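Side-chain contacts in 2-methyl-3-hydroxypyridine-5-carboxylic acid oxygenase (PDB 3ALJ), which catalyses the FAD-dependent oxygenation of 2-methyl-3-hydroxypyridine-5-carboxylic acid, a reaction that opens the pyridine ring in vitamin B6 breakdown: residues Ala14-Gly19 against Thr25-Leu30; Gly20-Thr25 against Gly302-Asn307; Ala284-Ala289 against Phe309-Asp314. All coordinates share one frame; numbering follows the deposited sequence.

Interaction 1: residues Ala14-Gly19 against Thr25-Leu30; sequences AEVAGG and TAAIAL. With FAD (flavin-adenine dinucleotide), chain B.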
loop_
_atom_site.group_PDB
_atom_site.type_symbol
_atom_site.label_atom_id
_atom_site.label_comp_id
_atom_site.label_asym_id
_atom_site.label_seq_id
_atom_site.Cartn_x
_atom_site.Cartn_y
_atom_site.Cartn_z
ATOM N N ALA A 14 4.437 -22.778 6.997
ATOM C CA ALA A 14 4.051 -21.882 5.871
ATOM C C ALA A 14 5.353 -21.376 5.245
ATOM O O ALA A 14 6.299 -21.015 5.907
ATOM C CB ALA A 14 3.269 -20.738 6.479
ATOM N N GLU A 15 5.252 -21.288 3.909
ATOM C CA GLU A 15 6.368 -20.624 3.126
ATOM C C GLU A 15 5.682 -19.423 2.433
ATOM O O GLU A 15 4.695 -19.565 1.713
ATOM C CB GLU A 15 6.918 -21.628 2.062
ATOM C CG GLU A 15 7.668 -22.795 2.702
ATOM C CD GLU A 15 9.038 -22.426 3.150
ATOM O OE1 GLU A 15 9.450 -21.260 2.982
ATOM O OE2 GLU A 15 9.741 -23.284 3.682
ATOM N N VAL A 16 6.254 -18.233 2.673
ATOM C CA VAL A 16 5.715 -16.981 2.174
ATOM C C VAL A 16 6.682 -16.456 1.153
ATOM O O VAL A 16 7.934 -16.337 1.439
ATOM C CB VAL A 16 5.564 -16.001 3.335
ATOM C CG1 VAL A 16 5.071 -14.626 2.815
ATOM C CG2 VAL A 16 4.661 -16.525 4.423
ATOM N N ALA A 17 6.216 -16.190 -0.053
ATOM C CA ALA A 17 7.009 -15.499 -1.072
ATOM C C ALA A 17 6.682 -14.009 -1.065
ATOM O O ALA A 17 5.531 -13.631 -1.390
ATOM C CB ALA A 17 6.556 -16.150 -2.439
ATOM N N GLY A 18 7.738 -13.210 -0.843
ATOM C CA GLY A 18 7.612 -11.719 -0.896
ATOM C C GLY A 18 7.695 -11.114 0.461
ATOM O O GLY A 18 6.992 -11.498 1.400
ATOM N N GLY A 19 8.552 -10.140 0.566
ATOM C CA GLY A 19 8.753 -9.390 1.861
ATOM C C GLY A 19 8.244 -7.999 1.841
ATOM O O GLY A 19 8.838 -7.122 2.432
ATOM N N THR A 25 2.975 -9.073 6.801
ATOM C CA THR A 25 1.780 -9.196 7.613
ATOM C C THR A 25 1.392 -10.636 7.739
ATOM O O THR A 25 1.114 -11.115 8.865
ATOM C CB THR A 25 0.638 -8.396 6.927
ATOM O OG1 THR A 25 0.900 -6.983 7.013
ATOM C CG2 THR A 25 -0.717 -8.682 7.682
ATOM N N ALA A 26 1.377 -11.407 6.617
ATOM C CA ALA A 26 1.029 -12.815 6.721
ATOM C C ALA A 26 2.002 -13.556 7.600
ATOM O O ALA A 26 1.561 -14.378 8.473
ATOM C CB ALA A 26 1.009 -13.466 5.259
ATOM N N ALA A 27 3.281 -13.297 7.448
ATOM C CA ALA A 27 4.253 -13.997 8.283
ATOM C C ALA A 27 4.114 -13.751 9.776
ATOM O O ALA A 27 4.172 -14.680 10.559
ATOM C CB ALA A 27 5.665 -13.727 7.798
ATOM N N ILE A 28 3.892 -12.511 10.158
ATOM C CA ILE A 28 3.754 -12.172 11.572
ATOM C C ILE A 28 2.499 -12.807 12.114
ATOM O O ILE A 28 2.534 -13.401 13.183
ATOM C CB ILE A 28 3.717 -10.671 11.718
ATOM C CG1 ILE A 28 5.068 -10.047 11.487
ATOM C CG2 ILE A 28 3.208 -10.311 13.141
ATOM C CD1 ILE A 28 5.002 -8.493 11.220
ATOM N N ALA A 29 1.403 -12.664 11.362
ATOM C CA ALA A 29 0.100 -13.170 11.850
ATOM C C ALA A 29 0.139 -14.676 12.002
ATOM O O ALA A 29 -0.294 -15.261 13.069
ATOM C CB ALA A 29 -1.091 -12.792 10.980
ATOM N N LEU A 30 0.790 -15.365 11.069
ATOM C CA LEU A 30 0.857 -16.840 11.116
ATOM C C LEU A 30 1.781 -17.189 12.235
ATOM O O LEU A 30 1.454 -18.121 13.028
ATOM C CB LEU A 30 1.334 -17.394 9.728
ATOM C CG LEU A 30 0.319 -17.208 8.658
ATOM C CD1 LEU A 30 1.084 -17.450 7.278
ATOM C CD2 LEU A 30 -0.875 -18.132 8.788
HETATM P PA FAD B . 4.879 -5.318 -2.797
HETATM O O1A FAD B . 4.864 -4.174 -1.833
HETATM O O2A FAD B . 5.118 -5.076 -4.172
HETATM O O5B FAD B . 5.954 -6.342 -2.232
HETATM C C5B FAD B . 6.265 -7.582 -2.950
HETATM C C4B FAD B . 7.635 -7.925 -2.402
HETATM O O4B FAD B . 7.892 -9.214 -3.058
HETATM C C3B FAD B . 8.741 -7.040 -2.842
HETATM O O3B FAD B . 9.629 -6.733 -1.748
HETATM C C2B FAD B . 9.409 -7.836 -4.021
HETATM O O2B FAD B . 10.811 -7.557 -4.176
HETATM C C1B FAD B . 9.282 -9.258 -3.582
HETATM N N9A FAD B . 9.146 -10.196 -4.650
HETATM C C8A FAD B . 8.621 -10.028 -5.911
HETATM N N7A FAD B . 8.602 -11.183 -6.594
HETATM C C5A FAD B . 9.146 -12.134 -5.744
HETATM C C6A FAD B . 9.301 -13.513 -5.856
HETATM N N6A FAD B . 8.961 -14.165 -7.018
HETATM N N1A FAD B . 9.833 -14.142 -4.806
HETATM C C2A FAD B . 10.213 -13.512 -3.688
HETATM N N3A FAD B . 10.053 -12.171 -3.493
HETATM C C4A FAD B . 9.484 -11.516 -4.542
HETATM N N1 FAD B . -1.437 1.676 -0.595
HETATM C C2 FAD B . -1.875 2.158 0.554
HETATM O O2 FAD B . -2.391 1.451 1.434
HETATM N N3 FAD B . -1.781 3.525 0.814
HETATM C C4 FAD B . -1.194 4.405 -0.097
HETATM O O4 FAD B . -0.991 5.625 0.259
HETATM C C4X FAD B . -0.764 3.871 -1.299
HETATM N N5 FAD B . -0.259 4.747 -2.320
HETATM C C5X FAD B . 0.104 4.213 -3.543
HETATM C C6 FAD B . 0.501 5.051 -4.599
HETATM C C7 FAD B . 0.924 4.521 -5.791
HETATM C C7M FAD B . 1.374 5.479 -6.931
HETATM C C8 FAD B . 0.896 3.158 -6.000
HETATM C C8M FAD B . 1.327 2.523 -7.342
HETATM C C9 FAD B . 0.496 2.309 -4.959
HETATM C C9A FAD B . 0.048 2.837 -3.723
HETATM N N10 FAD B . -0.418 1.977 -2.634
HETATM C C10 FAD B . -0.852 2.513 -1.480
HETATM C "C1'" FAD B . -0.491 0.457 -2.874
HETATM C "C2'" FAD B . 0.719 -0.206 -2.229
HETATM O "O2'" FAD B . 1.924 0.380 -2.766
HETATM C "C3'" FAD B . 0.752 -1.694 -2.625
HETATM O "O3'" FAD B . -0.650 -2.150 -2.712
HETATM C "C4'" FAD B . 1.401 -2.573 -1.638
HETATM O "O4'" FAD B . 2.798 -2.168 -1.569
HETATM C "C5'" FAD B . 1.390 -4.003 -2.068
HETATM O "O5'" FAD B . 2.059 -4.781 -1.080
HETATM P P FAD B . 2.454 -6.258 -1.482
HETATM O O1P FAD B . 3.174 -6.790 -0.317
HETATM O O2P FAD B . 1.294 -7.023 -2.039
HETATM O O3P FAD B . 3.458 -6.081 -2.738
#
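Ala-14 and Val-16, two residues apart on strand 13-17, reach Leu-30 and Ala-27 on the helix that follows, and the contact is entirely apolar. The closer pair is a methyl meeting one branch end: CB of Ala-14 lies 4.0 Å from CD1 of Leu-30. Leu-30 holds CG opposite its carbonyl carbon (chi1 -69°), and of its two methyls it is CD1 that comes up to the strand. The second pair is looser, with CG2 of Val-16 standing 4.5 Å from CB of Ala-27. Both strand residues turn CB toward the helix, whereas Glu-15 between them points to the other face, where its OE1 is hydrogen-bonded to NE2 of His-40. Only 135 Å² is buried, in keeping with two alanines among the four residues that touch.

Backbone geometry governs the cofactor end. CA of Gly-18 comes within 3.3 Å of FAD O4B, the ring oxygen of the adenosine ribose. A CB here would be crowded by that oxygen, and phi of 108° would also press it against the preceding carbonyl, two separate reasons for glycine. Gly-19 is tied through N to Glu-41 and through O to His-110.

In the beta-alpha-beta unit formed by strand 13-17, helix 21-32 and strand 36-40, Val-37 of the second strand touches Val-16, Ala-27 and Leu-30, while Trp-35 packs on both Ala-14 and Leu-30.

Interaction 2: residues Gly20-Thr25 against Gly302-Asn307; sequences GFAGLT and GCAMVN. With FAD (flavin-adenine dinucleotide), chain B.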
loop_
_atom_site.group_PDB
_atom_site.type_symbol
_atom_site.label_atom_id
_atom_site.label_comp_id
_atom_site.label_asym_id
_atom_site.label_seq_id
_atom_site.Cartn_x
_atom_site.Cartn_y
_atom_site.Cartn_z
ATOM N N GLY A 20 7.158 -7.793 1.123
ATOM C CA GLY A 20 6.431 -6.507 1.238
ATOM C C GLY A 20 5.409 -6.497 2.331
ATOM O O GLY A 20 5.450 -7.298 3.283
ATOM N N PHE A 21 4.496 -5.531 2.256
ATOM C CA PHE A 21 3.538 -5.408 3.399
ATOM C C PHE A 21 2.635 -6.621 3.511
ATOM O O PHE A 21 2.312 -7.071 4.590
ATOM C CB PHE A 21 2.714 -4.105 3.233
ATOM C CG PHE A 21 3.536 -2.901 3.024
ATOM C CD1 PHE A 21 4.457 -2.510 3.946
ATOM C CD2 PHE A 21 3.433 -2.161 1.865
ATOM C CE1 PHE A 21 5.313 -1.417 3.756
ATOM C CE2 PHE A 21 4.291 -0.971 1.696
ATOM C CZ PHE A 21 5.142 -0.601 2.677
ATOM N N ALA A 22 2.229 -7.226 2.392
ATOM C CA ALA A 22 1.395 -8.406 2.484
ATOM C C ALA A 22 2.087 -9.633 3.072
ATOM O O ALA A 22 1.603 -10.297 3.986
ATOM C CB ALA A 22 0.842 -8.754 1.094
ATOM N N GLY A 23 3.354 -9.832 2.596
ATOM C CA GLY A 23 4.067 -11.013 3.092
ATOM C C GLY A 23 4.521 -10.934 4.526
ATOM O O GLY A 23 4.415 -11.923 5.269
ATOM N N LEU A 24 4.944 -9.733 4.882
ATOM C CA LEU A 24 5.344 -9.547 6.289
ATOM C C LEU A 24 4.125 -9.626 7.221
ATOM O O LEU A 24 4.247 -10.181 8.321
ATOM C CB LEU A 24 6.037 -8.197 6.451
ATOM C CG LEU A 24 7.450 -8.097 5.838
ATOM C CD1 LEU A 24 7.906 -6.608 5.781
ATOM C CD2 LEU A 24 8.418 -8.889 6.691
ATOM N N THR A 25 2.975 -9.073 6.801
ATOM C CA THR A 25 1.780 -9.196 7.613
ATOM C C THR A 25 1.392 -10.636 7.739
ATOM O O THR A 25 1.114 -11.115 8.865
ATOM C CB THR A 25 0.638 -8.396 6.927
ATOM O OG1 THR A 25 0.900 -6.983 7.013
ATOM C CG2 THR A 25 -0.717 -8.682 7.682
ATOM N N GLY A 302 -3.614 -1.239 2.402
ATOM C CA GLY A 302 -4.609 -1.535 3.482
ATOM C C GLY A 302 -5.330 -2.830 3.162
ATOM O O GLY A 302 -5.474 -3.659 4.078
ATOM N N CYS A 303 -5.783 -2.971 1.910
ATOM C CA CYS A 303 -6.439 -4.244 1.535
ATOM C C CYS A 303 -5.435 -5.400 1.545
ATOM O O CYS A 303 -5.773 -6.488 2.050
ATOM C CB CYS A 303 -7.033 -4.120 0.131
ATOM S SG CYS A 303 -8.527 -3.071 0.130
ATOM N N ALA A 304 -4.178 -5.192 1.157
ATOM C CA ALA A 304 -3.209 -6.271 1.202
ATOM C C ALA A 304 -3.024 -6.739 2.653
ATOM O O ALA A 304 -2.987 -7.959 2.892
ATOM C CB ALA A 304 -1.835 -5.814 0.671
ATOM N N MET A 305 -2.928 -5.806 3.584
ATOM C CA MET A 305 -2.697 -6.139 4.983
ATOM C C MET A 305 -3.946 -6.747 5.601
ATOM O O MET A 305 -3.817 -7.748 6.357
ATOM C CB MET A 305 -2.260 -4.865 5.705
ATOM C CG MET A 305 -0.839 -4.487 5.272
ATOM S SD MET A 305 -0.317 -2.875 6.046
ATOM C CE MET A 305 -0.064 -3.429 7.764
ATOM N N VAL A 306 -5.111 -6.166 5.386
ATOM C CA VAL A 306 -6.412 -6.812 5.873
ATOM C C VAL A 306 -6.503 -8.228 5.339
ATOM O O VAL A 306 -6.847 -9.122 6.087
ATOM C CB VAL A 306 -7.613 -5.970 5.473
ATOM C CG1 VAL A 306 -8.936 -6.746 5.638
ATOM C CG2 VAL A 306 -7.670 -4.717 6.416
ATOM N N ASN A 307 -6.239 -8.434 4.053
ATOM C CA ASN A 307 -6.370 -9.815 3.485
ATOM C C ASN A 307 -5.352 -10.758 4.017
ATOM O O ASN A 307 -5.739 -11.893 4.353
ATOM C CB ASN A 307 -6.370 -9.708 1.958
ATOM C CG ASN A 307 -7.538 -8.935 1.395
ATOM O OD1 ASN A 307 -7.479 -8.422 0.203
ATOM N ND2 ASN A 307 -8.531 -8.818 2.123
HETATM P PA FAD B . 4.879 -5.318 -2.797
HETATM O O1A FAD B . 4.864 -4.174 -1.833
HETATM O O2A FAD B . 5.118 -5.076 -4.172
HETATM O O5B FAD B . 5.954 -6.342 -2.232
HETATM C C5B FAD B . 6.265 -7.582 -2.950
HETATM C C4B FAD B . 7.635 -7.925 -2.402
HETATM O O4B FAD B . 7.892 -9.214 -3.058
HETATM C C3B FAD B . 8.741 -7.040 -2.842
HETATM O O3B FAD B . 9.629 -6.733 -1.748
HETATM C C2B FAD B . 9.409 -7.836 -4.021
HETATM O O2B FAD B . 10.811 -7.557 -4.176
HETATM C C1B FAD B . 9.282 -9.258 -3.582
HETATM N N9A FAD B . 9.146 -10.196 -4.650
HETATM C C8A FAD B . 8.621 -10.028 -5.911
HETATM N N7A FAD B . 8.602 -11.183 -6.594
HETATM C C5A FAD B . 9.146 -12.134 -5.744
HETATM C C6A FAD B . 9.301 -13.513 -5.856
HETATM N N6A FAD B . 8.961 -14.165 -7.018
HETATM N N1A FAD B . 9.833 -14.142 -4.806
HETATM C C2A FAD B . 10.213 -13.512 -3.688
HETATM N N3A FAD B . 10.053 -12.171 -3.493
HETATM C C4A FAD B . 9.484 -11.516 -4.542
HETATM N N1 FAD B . -1.437 1.676 -0.595
HETATM C C2 FAD B . -1.875 2.158 0.554
HETATM O O2 FAD B . -2.391 1.451 1.434
HETATM N N3 FAD B . -1.781 3.525 0.814
HETATM C C4 FAD B . -1.194 4.405 -0.097
HETATM O O4 FAD B . -0.991 5.625 0.259
HETATM C C4X FAD B . -0.764 3.871 -1.299
HETATM N N5 FAD B . -0.259 4.747 -2.320
HETATM C C5X FAD B . 0.104 4.213 -3.543
HETATM C C6 FAD B . 0.501 5.051 -4.599
HETATM C C7 FAD B . 0.924 4.521 -5.791
HETATM C C7M FAD B . 1.374 5.479 -6.931
HETATM C C8 FAD B . 0.896 3.158 -6.000
HETATM C C8M FAD B . 1.327 2.523 -7.342
HETATM C C9 FAD B . 0.496 2.309 -4.959
HETATM C C9A FAD B . 0.048 2.837 -3.723
HETATM N N10 FAD B . -0.418 1.977 -2.634
HETATM C C10 FAD B . -0.852 2.513 -1.480
HETATM C "C1'" FAD B . -0.491 0.457 -2.874
HETATM C "C2'" FAD B . 0.719 -0.206 -2.229
HETATM O "O2'" FAD B . 1.924 0.380 -2.766
HETATM C "C3'" FAD B . 0.752 -1.694 -2.625
HETATM O "O3'" FAD B . -0.650 -2.150 -2.712
HETATM C "C4'" FAD B . 1.401 -2.573 -1.638
HETATM O "O4'" FAD B . 2.798 -2.168 -1.569
HETATM C "C5'" FAD B . 1.390 -4.003 -2.068
HETATM O "O5'" FAD B . 2.059 -4.781 -1.080
HETATM P P FAD B . 2.454 -6.258 -1.482
HETATM O O1P FAD B . 3.174 -6.790 -0.317
HETATM O O2P FAD B . 1.294 -7.023 -2.039
HETATM O O3P FAD B . 3.458 -6.081 -2.738
#
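Met-305 lays its side chain across Thr-25 at about a right angle, and the conformations of both residues explain the fit. CG of Met-305 sits 3.5 Å from OG1 of Thr-25, and a bend at the thioether (chi3 73°) folds the terminal methyl back, leaving CE 3.8 Å from the same OG1. That hydroxyl is already engaged: it donates to the carbonyl O of Phe-21 at 2.8 Å, one turn back. The donor lies somewhat out of the carbonyl plane, and Thr-25 N reaches the same oxygen from the opposite face, so two donors grip it. In Thr-25, OG1 lies opposite the carbonyl carbon (chi1 -70°), which puts the methyl CG2 opposite the backbone N and facing the other helix, 3.5 Å from Met-305 O. Phe-21 contributes its CB, 4.1 Å from CG of Met-305, but its ring leads away and presents an edge to the ribityl chain, CD2 being 3.5 Å from FAD O4'.

Gly-20 and Gly-23 fit the GxGxxG pattern of Rossmann-type dinucleotide sites that Gly-18 begins. Gly-20 is the N-cap of helix 21-32, and a CB there would clash with FAD O5B. From the first turn, Ala-22 N donates to FAD O1P at 2.9 Å, nearly straight.

The short helical segments run almost parallel, 22° apart, and their backbones are nearest at the two alanines, where CB of Ala-22 meets CB of Ala-304 at 4.0 Å. Beyond them, Gly-302 N makes a weak bond to the flavin carbonyl oxygen O2.

Interaction 3: residues Ala284-Ala289 against Phe309-Asp314; sequences ALVGDA and FSLSQD. With FAD (flavin-adenine dinucleotide), chain B.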
loop_
_atom_site.group_PDB
_atom_site.type_symbol
_atom_site.label_atom_id
_atom_site.label_comp_id
_atom_site.label_asym_id
_atom_site.label_seq_id
_atom_site.Cartn_x
_atom_site.Cartn_y
_atom_site.Cartn_z
ATOM N N ALA A 284 -2.297 -19.467 -1.458
ATOM C CA ALA A 284 -3.147 -18.239 -1.404
ATOM C C ALA A 284 -2.335 -17.109 -1.929
ATOM O O ALA A 284 -1.152 -16.902 -1.534
ATOM C CB ALA A 284 -3.501 -17.936 -0.011
ATOM N N LEU A 285 -2.982 -16.354 -2.799
ATOM C CA LEU A 285 -2.369 -15.093 -3.377
ATOM C C LEU A 285 -2.878 -13.909 -2.548
ATOM O O LEU A 285 -4.091 -13.752 -2.383
ATOM C CB LEU A 285 -2.822 -14.908 -4.819
ATOM C CG LEU A 285 -2.418 -16.140 -5.692
ATOM C CD1 LEU A 285 -2.888 -15.828 -7.122
ATOM C CD2 LEU A 285 -0.903 -16.438 -5.680
ATOM N N VAL A 286 -1.966 -13.060 -2.090
ATOM C CA VAL A 286 -2.312 -11.930 -1.124
ATOM C C VAL A 286 -1.717 -10.670 -1.662
ATOM O O VAL A 286 -0.520 -10.693 -2.022
ATOM C CB VAL A 286 -1.761 -12.186 0.317
ATOM C CG1 VAL A 286 -2.415 -13.539 0.902
ATOM C CG2 VAL A 286 -0.190 -11.992 0.504
ATOM N N GLY A 287 -2.414 -9.545 -1.616
ATOM C CA GLY A 287 -1.767 -8.290 -1.930
ATOM C C GLY A 287 -1.803 -7.998 -3.416
ATOM O O GLY A 287 -2.758 -8.412 -4.096
ATOM N N ASP A 288 -0.807 -7.248 -3.893
ATOM C CA ASP A 288 -0.827 -6.857 -5.289
ATOM C C ASP A 288 -0.731 -8.118 -6.266
ATOM O O ASP A 288 -1.088 -7.970 -7.455
ATOM C CB ASP A 288 0.399 -5.983 -5.587
ATOM C CG ASP A 288 0.181 -4.493 -5.221
ATOM O OD1 ASP A 288 -0.848 -4.165 -4.612
ATOM O OD2 ASP A 288 1.084 -3.716 -5.596
ATOM N N ALA A 289 -0.280 -9.242 -5.753
ATOM C CA ALA A 289 -0.307 -10.485 -6.554
ATOM C C ALA A 289 -1.746 -10.776 -7.019
ATOM O O ALA A 289 -1.947 -11.429 -8.069
ATOM C CB ALA A 289 0.220 -11.651 -5.735
ATOM N N PHE A 309 -3.960 -10.562 7.033
ATOM C CA PHE A 309 -4.305 -10.904 8.394
ATOM C C PHE A 309 -5.522 -11.765 8.446
ATOM O O PHE A 309 -5.554 -12.713 9.282
ATOM C CB PHE A 309 -4.584 -9.534 9.166
ATOM C CG PHE A 309 -4.734 -9.719 10.666
ATOM C CD1 PHE A 309 -3.600 -9.768 11.469
ATOM C CD2 PHE A 309 -6.023 -9.927 11.187
ATOM C CE1 PHE A 309 -3.743 -9.982 12.841
ATOM C CE2 PHE A 309 -6.200 -10.127 12.582
ATOM C CZ PHE A 309 -5.088 -10.190 13.372
ATOM N N SER A 310 -6.484 -11.504 7.582
ATOM C CA SER A 310 -7.727 -12.293 7.516
ATOM C C SER A 310 -7.426 -13.740 7.139
ATOM O O SER A 310 -8.121 -14.666 7.630
ATOM C CB SER A 310 -8.698 -11.728 6.495
ATOM O OG SER A 310 -9.105 -10.418 6.967
ATOM N N LEU A 311 -6.450 -13.976 6.288
ATOM C CA LEU A 311 -6.007 -15.373 5.932
ATOM C C LEU A 311 -5.672 -16.090 7.194
ATOM O O LEU A 311 -6.069 -17.296 7.405
ATOM C CB LEU A 311 -4.789 -15.274 4.911
ATOM C CG LEU A 311 -4.281 -16.678 4.511
ATOM C CD1 LEU A 311 -5.299 -17.496 3.761
ATOM C CD2 LEU A 311 -3.068 -16.413 3.617
ATOM N N SER A 312 -4.856 -15.476 8.028
ATOM C CA SER A 312 -4.460 -16.084 9.315
ATOM C C SER A 312 -5.641 -16.443 10.186
ATOM O O SER A 312 -5.624 -17.501 10.842
ATOM C CB SER A 312 -3.383 -15.245 10.077
ATOM O OG SER A 312 -3.924 -14.146 10.820
ATOM N N GLN A 313 -6.643 -15.576 10.187
ATOM C CA GLN A 313 -7.871 -15.846 10.979
ATOM C C GLN A 313 -8.582 -17.075 10.457
ATOM O O GLN A 313 -8.938 -17.973 11.279
ATOM C CB GLN A 313 -8.809 -14.665 10.902
ATOM C CG GLN A 313 -8.302 -13.391 11.622
ATOM C CD GLN A 313 -9.288 -12.282 11.394
ATOM O OE1 GLN A 313 -9.829 -12.057 10.300
ATOM N NE2 GLN A 313 -9.501 -11.512 12.466
ATOM N N ASP A 314 -8.738 -17.233 9.148
ATOM C CA ASP A 314 -9.491 -18.372 8.648
ATOM C C ASP A 314 -8.717 -19.659 8.816
ATOM O O ASP A 314 -9.441 -20.724 8.884
ATOM C CB ASP A 314 -9.864 -18.114 7.186
ATOM C CG ASP A 314 -11.102 -17.346 7.044
ATOM O OD1 ASP A 314 -12.159 -17.998 7.223
ATOM O OD2 ASP A 314 -11.167 -16.149 6.662
HETATM P PA FAD B . 4.879 -5.318 -2.797
HETATM O O1A FAD B . 4.864 -4.174 -1.833
HETATM O O2A FAD B . 5.118 -5.076 -4.172
HETATM O O5B FAD B . 5.954 -6.342 -2.232
HETATM C C5B FAD B . 6.265 -7.582 -2.950
HETATM C C4B FAD B . 7.635 -7.925 -2.402
HETATM O O4B FAD B . 7.892 -9.214 -3.058
HETATM C C3B FAD B . 8.741 -7.040 -2.842
HETATM O O3B FAD B . 9.629 -6.733 -1.748
HETATM C C2B FAD B . 9.409 -7.836 -4.021
HETATM O O2B FAD B . 10.811 -7.557 -4.176
HETATM C C1B FAD B . 9.282 -9.258 -3.582
HETATM N N9A FAD B . 9.146 -10.196 -4.650
HETATM C C8A FAD B . 8.621 -10.028 -5.911
HETATM N N7A FAD B . 8.602 -11.183 -6.594
HETATM C C5A FAD B . 9.146 -12.134 -5.744
HETATM C C6A FAD B . 9.301 -13.513 -5.856
HETATM N N6A FAD B . 8.961 -14.165 -7.018
HETATM N N1A FAD B . 9.833 -14.142 -4.806
HETATM C C2A FAD B . 10.213 -13.512 -3.688
HETATM N N3A FAD B . 10.053 -12.171 -3.493
HETATM C C4A FAD B . 9.484 -11.516 -4.542
HETATM N N1 FAD B . -1.437 1.676 -0.595
HETATM C C2 FAD B . -1.875 2.158 0.554
HETATM O O2 FAD B . -2.391 1.451 1.434
HETATM N N3 FAD B . -1.781 3.525 0.814
HETATM C C4 FAD B . -1.194 4.405 -0.097
HETATM O O4 FAD B . -0.991 5.625 0.259
HETATM C C4X FAD B . -0.764 3.871 -1.299
HETATM N N5 FAD B . -0.259 4.747 -2.320
HETATM C C5X FAD B . 0.104 4.213 -3.543
HETATM C C6 FAD B . 0.501 5.051 -4.599
HETATM C C7 FAD B . 0.924 4.521 -5.791
HETATM C C7M FAD B . 1.374 5.479 -6.931
HETATM C C8 FAD B . 0.896 3.158 -6.000
HETATM C C8M FAD B . 1.327 2.523 -7.342
HETATM C C9 FAD B . 0.496 2.309 -4.959
HETATM C C9A FAD B . 0.048 2.837 -3.723
HETATM N N10 FAD B . -0.418 1.977 -2.634
HETATM C C10 FAD B . -0.852 2.513 -1.480
HETATM C "C1'" FAD B . -0.491 0.457 -2.874
HETATM C "C2'" FAD B . 0.719 -0.206 -2.229
HETATM O "O2'" FAD B . 1.924 0.380 -2.766
HETATM C "C3'" FAD B . 0.752 -1.694 -2.625
HETATM O "O3'" FAD B . -0.650 -2.150 -2.712
HETATM C "C4'" FAD B . 1.401 -2.573 -1.638
HETATM O "O4'" FAD B . 2.798 -2.168 -1.569
HETATM C "C5'" FAD B . 1.390 -4.003 -2.068
HETATM O "O5'" FAD B . 2.059 -4.781 -1.080
HETATM P P FAD B . 2.454 -6.258 -1.482
HETATM O O1P FAD B . 3.174 -6.790 -0.317
HETATM O O2P FAD B . 1.294 -7.023 -2.039
HETATM O O3P FAD B . 3.458 -6.081 -2.738
#
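Leu-311 sets one methyl over two side chains of segment 284-289: CD2 lies 4.0 Å from CB of Ala-284 and 4.0 Å from CG1 of Val-286. Its CG stands opposite the backbone N (chi1 180°), which extends the branch from helix 300-314 to the end of strand 283-285. Val-286 crosses the leucine at about a right angle, although it was modelled in two conformers, so this second touch is less certain than the first. Ala-284, Val-286 and Leu-311 are all buried, and Leu-325 and Trp-328 of helix 321-349 also pack on Leu-311.

Away from this small apolar patch of 97 Å² the segments part. On the helix, Phe-309 and Gln-313 are partly exposed, Gln-313 being bonded to Arg-331 and to the backbone of Pro-370. On the other segment the chain turns to FAD. Gly-287 has a positive phi of 87°, and a CB on it would clash with FAD O2P. Asp-288 N then donates to O2P at 2.8 Å, while OD1 accepts the ribityl hydroxyl O3' at 2.8 Å. Replacing Asp-288 by an alanine takes away the carboxylate, which would probably leave O3' without this acceptor and the ribityl chain freer to turn. A strand running into Gly-Asp, with the aspartate on ribityl O3', is consistent with the Gly-Asp fingerprint, one of the FAD-binding motifs of flavin hydroxylases of the p-hydroxybenzoate hydroxylase type.

In the fold
Each of the three contacts has a segment that reaches FAD, though the side chains that meet in interaction 1 lie behind the glycine turn, away from the cofactor. Interactions 2 and 3 are nearest, their centres about 7 Å apart, and both use helix 300-314; CB of Ala-304 packs 3.6 Å from CA of Gly-287. Interaction 1 lies about 9 Å, centre to centre, from each of the others. It shares helix 21-32 with interaction 2, where CG1 of Val-16 is 3.7 Å from O of Gly-23, and reaches the same sheet as interaction 3. The labour on FAD is divided: 14-19 borders the adenosine ribose, 20-25 and 284-289 each bond a different oxygen of one phosphate, and 302-307 begins at the flavin ring.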